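Local coordinates for protein DNA polymerase (Pyrobaculum calidifontis, PDB 5MDN) that probably catalyses template-directed DNA synthesis, adding deoxyribonucleotides from their triphosphates to a growing strand and releasing diphosphate, at residues 94-99 with 106-111; 163-168 with 339-344; 432-437 with 535-540. All blocks are in the same frame, centred on the assembly; numbering follows the deposited sequence.

Contact 1: residues 94-99 with 106-111; sequences KLREAA and VDVYEA
Val-108 brings the strand 107-109 against Arg-96 and Ala-99 of helix 92-100. Just before it, Asp-107 starts out directed away from the helix, but its carboxylate curls back so that OD1 accepts a bent bond from Val-108 N (2.8 Å, 136°), met on the anti side. The same OD1 stays 6.9 Å from Arg-96 NH2, so the opposite charges form no salt bridge.

At Val-108 the two methyls divide the work. CG1, anti to the carbonyl carbon (chi1 -67°), sits 4.1 Å from Ala-99 CB, while CG2 faces the aliphatic part of Arg-96, its CG 4.1 Å away. This helix covers one face of a four-stranded antiparallel sheet, in which 105-109 is an outermost strand beside 41-46. The βαββαβ order of strands and helices is that of a ferredoxin-like fold, and Ala-99 also touches Leu-58 of the other helix, 51-58.

Tyr-109 turns to the far side, where its ring meets Phe-74. Glu-110 is also directed away, and its carboxylate forms a salt bridge with Arg-118; its positive phi (59°) bends the chain as the strand ends. Beyond this bend Ala-111 faces the helix again: its CB lies 3.6 Å from Arg-96 CD and 3.8 Å from Arg-96 NH1, meeting the guanidinium obliquely, alongside an arginine chain extended from CG to NE.

Contact 2: residues 163-168 with 339-344; sequences LRVLAF and STLGLA
Ala-167 and Leu-341 meet on the face of the sheet opposite the strand's ring, Phe-168, which is directed to the other side and meets the rings of Phe-215 and Trp-237. The strand belongs to the mixed five-stranded sheet of the RNase H-like exonuclease domain, flanked by 186-193 and 226-229. Helix 326-356 packs across it; the axes of strand 165-168 and helix segment 339-344 approach to 7.8 Å, with their directions at 139°.

On the helix side the strand offers Val-165 and Ala-167. Small enough to let the helix in close, Ala-167 places CB 3.8 Å from Leu-341 CB. The leucine chain, with CG anti to its own backbone N (chi1 -170°), carries CD1 along to Val-165 CG1, 4.1 Å away, so one residue spans both strand positions.

Thr-340 divides its branches. OG1 bonds back to Asp-336 O one helical turn earlier, which satisfies the buried hydroxyl. Asp-169, seen to bind magnesium in a structure of this protein though not in this model, follows directly on Phe-168, its side chain about 5 Å from that of Thr-340. The threonine's methyl, CG2, is what faces the strand, 4.0 Å from Ala-167 CB.

Contact 3: residues 432-437 with 535-540; sequences YNLSPD and TAFARA
Tyr-432 and Phe-537 lie ring against ring in an offset stack, centroids 3.9 Å apart and planes tilted by 19°. The overlap is unequal. Phe-537 CE1 stands 3.3 Å above the tyrosine plane, over its centre, whereas Tyr-432 CD2 meets the phenylalanine face displaced toward the rim. With CG of Phe-537 anti to the carbonyl carbon (chi1 -86°), the ring extends from helix 528-551 toward the loop. Leu-434 adds a second apolar touch from the same loop: its CD2 comes obliquely to within 4.3 Å of Phe-537 CD2.

Beyond this first shell, Ile-428 packs against both Leu-434 and Phe-537, while Ala-454 and Pro-455 also touch the phenylalanine. A Schellman motif ends helix 424-431 and turns the chain into the loop. Asn-433, with positive phi, is its C-prime residue, and Leu-434 N bonds to Met-429 O. Further along, Ser-435 OG donates to Asp-437 OD1, reaching the syn side 26° out of the carboxylate plane.

The stack ties the loop after helix 424-431 to helix 528-551. Strands 416-420 and 556-560, the neighbours of these helices in the chain, share one antiparallel sheet, consistent with the palm of family B polymerases, and Ala-538 packs on Met-424 and Ile-428. An alanine in place of Tyr-432 would probably uncover one face of Phe-537 and open a gap at the end of helix 424-431.

No hydrogen bond crosses between the segments, so the join rests on ring overlap and apolar contact. The polar side chains of Asn-433, Ser-435 and Asp-437 bond partly within the loop and partly to the neighbouring residues 462-469, not to helix segment 535-540.

In the fold
The three contacts use separate elements and follow one another along the chain without touching. Contact 2 is the most central, about 18 Å from the centre of the chain, and is buried; contact 3 is buried too but farther out, across the chain's centre from it. Contact 1 is the most peripheral and only partly buried, its nearest atoms about 12 Å from those of contact 3. Chemistry follows place. In contact 1 a long arginine supplies aliphatic surface, in contact 2 small and branched side chains allow a helix close to a sheet near a metal site, and in contact 3 aromatic stacking joins a loop to a helix.

Contact 1: residues 94-99 with 106-111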
# COMPACT_ATOMS: atom_id res chain seq x y z
N LYS A 94 10.60 -27.45 -11.07
CA LYS A 94 11.08 -28.82 -11.23
C LYS A 94 12.60 -28.86 -11.28
O LYS A 94 13.23 -29.73 -10.67
CB LYS A 94 10.48 -29.45 -12.49
CG LYS A 94 8.98 -29.66 -12.42
CD LYS A 94 8.47 -30.41 -13.64
CE LYS A 94 8.45 -29.52 -14.87
NZ LYS A 94 7.82 -30.20 -16.04
N LEU A 95 13.21 -27.92 -12.01
CA LEU A 95 14.66 -27.90 -12.12
C LEU A 95 15.32 -27.42 -10.83
O LEU A 95 16.39 -27.91 -10.46
CB LEU A 95 15.08 -27.03 -13.30
CG LEU A 95 14.54 -27.51 -14.65
CD1 LEU A 95 14.60 -26.41 -15.68
CD2 LEU A 95 15.31 -28.73 -15.12
N ARG A 96 14.69 -26.46 -10.14
CA ARG A 96 15.22 -25.98 -8.87
C ARG A 96 15.36 -27.12 -7.86
O ARG A 96 16.43 -27.33 -7.29
CB ARG A 96 14.32 -24.89 -8.30
CG ARG A 96 14.49 -24.66 -6.81
CD ARG A 96 13.70 -23.45 -6.33
NE ARG A 96 13.69 -23.37 -4.87
CZ ARG A 96 13.61 -22.23 -4.19
NH1 ARG A 96 13.56 -21.07 -4.83
NH2 ARG A 96 13.60 -22.25 -2.86
N GLU A 97 14.28 -27.86 -7.63
CA GLU A 97 14.31 -28.94 -6.65
C GLU A 97 15.24 -30.07 -7.09
O GLU A 97 16.00 -30.60 -6.28
CB GLU A 97 12.90 -29.47 -6.41
CG GLU A 97 11.96 -28.45 -5.78
CD GLU A 97 10.50 -28.81 -5.95
OE1 GLU A 97 10.21 -29.78 -6.69
OE2 GLU A 97 9.64 -28.14 -5.34
N ALA A 98 15.17 -30.45 -8.37
CA ALA A 98 16.04 -31.50 -8.88
C ALA A 98 17.51 -31.10 -8.81
O ALA A 98 18.37 -31.95 -8.55
CB ALA A 98 15.66 -31.85 -10.32
N ALA A 99 17.81 -29.82 -9.06
CA ALA A 99 19.20 -29.37 -9.07
C ALA A 99 19.93 -29.70 -7.78
O ALA A 99 21.10 -30.08 -7.80
CB ALA A 99 19.26 -27.86 -9.33
N VAL A 106 25.58 -26.99 -3.80
CA VAL A 106 25.17 -26.94 -2.41
C VAL A 106 23.92 -26.09 -2.19
O VAL A 106 23.18 -26.35 -1.22
CB VAL A 106 26.33 -26.45 -1.52
CG1 VAL A 106 27.44 -27.48 -1.47
CG2 VAL A 106 26.86 -25.11 -2.03
N ASP A 107 23.66 -25.10 -3.03
CA ASP A 107 22.48 -24.26 -2.86
C ASP A 107 22.11 -23.63 -4.20
O ASP A 107 22.95 -23.49 -5.09
CB ASP A 107 22.73 -23.18 -1.80
CG ASP A 107 21.48 -22.83 -1.02
OD1 ASP A 107 20.37 -22.97 -1.58
OD2 ASP A 107 21.61 -22.40 0.15
N VAL A 108 20.85 -23.21 -4.30
CA VAL A 108 20.31 -22.62 -5.52
C VAL A 108 19.78 -21.23 -5.19
O VAL A 108 19.30 -20.97 -4.09
CB VAL A 108 19.20 -23.49 -6.14
CG1 VAL A 108 19.78 -24.80 -6.66
CG2 VAL A 108 18.10 -23.76 -5.13
N TYR A 109 19.90 -20.32 -6.16
CA TYR A 109 19.61 -18.91 -5.93
C TYR A 109 18.87 -18.30 -7.11
O TYR A 109 19.08 -18.69 -8.26
CB TYR A 109 20.90 -18.13 -5.66
CG TYR A 109 21.63 -18.57 -4.41
CD1 TYR A 109 21.20 -18.17 -3.16
CD2 TYR A 109 22.73 -19.41 -4.49
CE1 TYR A 109 21.86 -18.58 -2.01
CE2 TYR A 109 23.40 -19.83 -3.35
CZ TYR A 109 22.96 -19.41 -2.12
OH TYR A 109 23.62 -19.82 -0.98
N GLU A 110 18.00 -17.34 -6.79
CA GLU A 110 17.25 -16.57 -7.79
C GLU A 110 16.37 -17.45 -8.68
O GLU A 110 16.18 -17.15 -9.86
CB GLU A 110 18.18 -15.70 -8.65
CG GLU A 110 19.05 -14.75 -7.86
CD GLU A 110 19.71 -13.70 -8.73
OE1 GLU A 110 19.33 -13.60 -9.92
OE2 GLU A 110 20.60 -12.98 -8.24
N ALA A 111 15.84 -18.53 -8.12
CA ALA A 111 14.95 -19.41 -8.87
C ALA A 111 13.49 -18.97 -8.82
O ALA A 111 12.68 -19.48 -9.60
CB ALA A 111 15.07 -20.84 -8.35

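Contact 2: residues 163-168 with 339-344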
# COMPACT_ATOMS: atom_id res chain seq x y z
N LEU A 163 -1.44 10.67 -20.46
CA LEU A 163 -2.07 9.36 -20.33
C LEU A 163 -3.59 9.52 -20.27
O LEU A 163 -4.10 10.47 -19.67
CB LEU A 163 -1.58 8.63 -19.08
CG LEU A 163 -0.11 8.21 -19.03
CD1 LEU A 163 0.19 7.45 -17.75
CD2 LEU A 163 0.24 7.38 -20.26
N ARG A 164 -4.29 8.59 -20.91
CA ARG A 164 -5.75 8.54 -20.84
C ARG A 164 -6.14 7.77 -19.59
O ARG A 164 -5.93 6.55 -19.51
CB ARG A 164 -6.33 7.91 -22.10
CG ARG A 164 -6.10 8.73 -23.36
CD ARG A 164 -6.99 8.26 -24.51
NE ARG A 164 -6.54 6.99 -25.08
CZ ARG A 164 -5.55 6.88 -25.97
NH1 ARG A 164 -4.91 7.96 -26.39
NH2 ARG A 164 -5.21 5.69 -26.43
N VAL A 165 -6.70 8.47 -18.61
CA VAL A 165 -7.05 7.90 -17.31
C VAL A 165 -8.56 7.72 -17.24
O VAL A 165 -9.32 8.59 -17.67
CB VAL A 165 -6.54 8.80 -16.17
CG1 VAL A 165 -6.79 8.14 -14.82
CG2 VAL A 165 -5.07 9.11 -16.35
N LEU A 166 -8.98 6.58 -16.70
CA LEU A 166 -10.39 6.26 -16.53
C LEU A 166 -10.63 5.85 -15.08
O LEU A 166 -10.05 4.86 -14.61
CB LEU A 166 -10.82 5.14 -17.47
CG LEU A 166 -12.28 4.68 -17.32
CD1 LEU A 166 -13.19 5.50 -18.21
CD2 LEU A 166 -12.42 3.20 -17.60
N ALA A 167 -11.47 6.61 -14.38
CA ALA A 167 -11.96 6.24 -13.07
C ALA A 167 -13.31 5.54 -13.21
O ALA A 167 -14.12 5.89 -14.08
CB ALA A 167 -12.09 7.46 -12.16
N PHE A 168 -13.56 4.56 -12.35
CA PHE A 168 -14.83 3.85 -12.39
C PHE A 168 -15.23 3.43 -10.98
O PHE A 168 -14.38 3.14 -10.13
CB PHE A 168 -14.76 2.62 -13.32
CG PHE A 168 -14.18 1.39 -12.67
CD1 PHE A 168 -12.81 1.27 -12.47
CD2 PHE A 168 -15.00 0.35 -12.29
CE1 PHE A 168 -12.28 0.13 -11.88
CE2 PHE A 168 -14.48 -0.79 -11.70
CZ PHE A 168 -13.12 -0.90 -11.50
N SER A 339 -14.67 11.76 -6.78
CA SER A 339 -13.62 11.70 -5.78
C SER A 339 -12.49 10.77 -6.21
O SER A 339 -11.32 11.06 -5.97
CB SER A 339 -14.21 11.25 -4.44
OG SER A 339 -15.12 12.21 -3.93
N THR A 340 -12.84 9.64 -6.83
CA THR A 340 -11.82 8.68 -7.26
C THR A 340 -10.86 9.30 -8.26
O THR A 340 -9.64 9.18 -8.13
CB THR A 340 -12.49 7.44 -7.85
OG1 THR A 340 -13.30 6.80 -6.85
CG2 THR A 340 -11.44 6.45 -8.34
N LEU A 341 -11.40 9.97 -9.28
CA LEU A 341 -10.53 10.67 -10.23
C LEU A 341 -9.84 11.86 -9.57
O LEU A 341 -8.71 12.21 -9.96
CB LEU A 341 -11.34 11.12 -11.45
CG LEU A 341 -10.50 11.66 -12.62
CD1 LEU A 341 -9.52 10.61 -13.09
CD2 LEU A 341 -11.40 12.12 -13.76
N GLY A 342 -10.49 12.49 -8.60
CA GLY A 342 -9.84 13.56 -7.86
C GLY A 342 -8.63 13.08 -7.08
O GLY A 342 -7.55 13.68 -7.14
N LEU A 343 -8.79 11.98 -6.34
CA LEU A 343 -7.66 11.37 -5.64
C LEU A 343 -6.55 10.99 -6.61
O LEU A 343 -5.37 11.20 -6.33
CB LEU A 343 -8.12 10.14 -4.86
CG LEU A 343 -8.64 10.35 -3.43
CD1 LEU A 343 -9.32 9.09 -2.93
CD2 LEU A 343 -7.50 10.74 -2.51
N ALA A 344 -6.92 10.41 -7.76
CA ALA A 344 -5.92 10.00 -8.74
C ALA A 344 -5.06 11.17 -9.18
O ALA A 344 -3.83 11.05 -9.28
CB ALA A 344 -6.61 9.35 -9.94

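Contact 3: residues 432-437 with 535-540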
# COMPACT_ATOMS: atom_id res chain seq x y z
N TYR A 432 28.73 4.94 8.21
CA TYR A 432 29.38 3.86 8.94
C TYR A 432 29.45 2.56 8.14
O TYR A 432 29.96 1.56 8.66
CB TYR A 432 28.66 3.63 10.27
CG TYR A 432 28.75 4.82 11.19
CD1 TYR A 432 29.97 5.24 11.71
CD2 TYR A 432 27.61 5.56 11.51
CE1 TYR A 432 30.05 6.34 12.54
CE2 TYR A 432 27.69 6.66 12.34
CZ TYR A 432 28.91 7.04 12.86
OH TYR A 432 28.99 8.14 13.68
N ASN A 433 28.96 2.56 6.90
CA ASN A 433 29.13 1.44 5.98
C ASN A 433 28.57 0.14 6.55
O ASN A 433 29.22 -0.90 6.57
CB ASN A 433 30.60 1.28 5.59
CG ASN A 433 30.79 0.49 4.31
OD1 ASN A 433 30.45 0.95 3.22
ND2 ASN A 433 31.34 -0.71 4.44
N LEU A 434 27.33 0.21 7.03
CA LEU A 434 26.64 -0.96 7.58
C LEU A 434 25.96 -1.73 6.45
O LEU A 434 25.26 -1.14 5.63
CB LEU A 434 25.62 -0.55 8.63
CG LEU A 434 26.08 -0.10 10.03
CD1 LEU A 434 27.59 -0.18 10.19
CD2 LEU A 434 25.58 1.30 10.33
N SER A 435 26.17 -3.05 6.43
CA SER A 435 25.65 -3.91 5.38
C SER A 435 25.90 -5.37 5.76
O SER A 435 26.84 -5.65 6.51
CB SER A 435 26.31 -3.59 4.03
OG SER A 435 25.61 -4.20 2.96
N PRO A 436 25.07 -6.31 5.30
CA PRO A 436 25.34 -7.72 5.60
C PRO A 436 26.73 -8.18 5.17
O PRO A 436 27.36 -8.98 5.87
CB PRO A 436 24.23 -8.46 4.83
CG PRO A 436 23.12 -7.47 4.75
CD PRO A 436 23.78 -6.13 4.61
N ASP A 437 27.22 -7.69 4.03
CA ASP A 437 28.50 -8.12 3.50
C ASP A 437 29.70 -7.47 4.19
O ASP A 437 30.83 -7.94 4.00
CB ASP A 437 28.57 -7.84 1.99
CG ASP A 437 27.92 -6.52 1.62
OD1 ASP A 437 26.78 -6.27 2.07
OD2 ASP A 437 28.55 -5.73 0.88
N THR A 535 20.09 0.78 14.81
CA THR A 535 19.33 1.33 15.93
C THR A 535 20.26 1.95 16.97
O THR A 535 19.98 3.04 17.48
CB THR A 535 18.46 0.26 16.57
OG1 THR A 535 19.29 -0.72 17.20
CG2 THR A 535 17.59 -0.42 15.53
N ALA A 536 21.35 1.26 17.30
CA ALA A 536 22.23 1.74 18.36
C ALA A 536 22.90 3.05 17.97
O ALA A 536 23.01 3.96 18.80
CB ALA A 536 23.28 0.68 18.69
N PHE A 537 23.36 3.16 16.72
CA PHE A 537 23.80 4.45 16.22
C PHE A 537 22.67 5.47 16.26
O PHE A 537 22.88 6.63 16.63
CB PHE A 537 24.35 4.32 14.80
CG PHE A 537 25.80 3.93 14.73
CD1 PHE A 537 26.79 4.84 15.07
CD2 PHE A 537 26.18 2.67 14.31
CE1 PHE A 537 28.13 4.50 15.00
CE2 PHE A 537 27.52 2.31 14.24
CZ PHE A 537 28.49 3.23 14.58
N ALA A 538 21.46 5.05 15.89
CA ALA A 538 20.32 5.96 15.86
C ALA A 538 19.95 6.44 17.26
O ALA A 538 19.70 7.64 17.46
CB ALA A 538 19.12 5.28 15.20
N ARG A 539 19.90 5.53 18.23
CA ARG A 539 19.56 5.91 19.59
C ARG A 539 20.58 6.88 20.17
O ARG A 539 20.22 7.82 20.88
CB ARG A 539 19.43 4.66 20.46
CG ARG A 539 19.10 4.95 21.92
CD ARG A 539 19.06 3.66 22.74
NE ARG A 539 18.04 2.74 22.26
CZ ARG A 539 16.78 2.74 22.67
NH1 ARG A 539 16.37 3.63 23.57
NH2 ARG A 539 15.91 1.86 22.18
N ALA A 540 21.87 6.66 19.87
CA ALA A 540 22.93 7.45 20.50
C ALA A 540 22.84 8.92 20.13
O ALA A 540 22.98 9.80 20.99
CB ALA A 540 24.29 6.88 20.12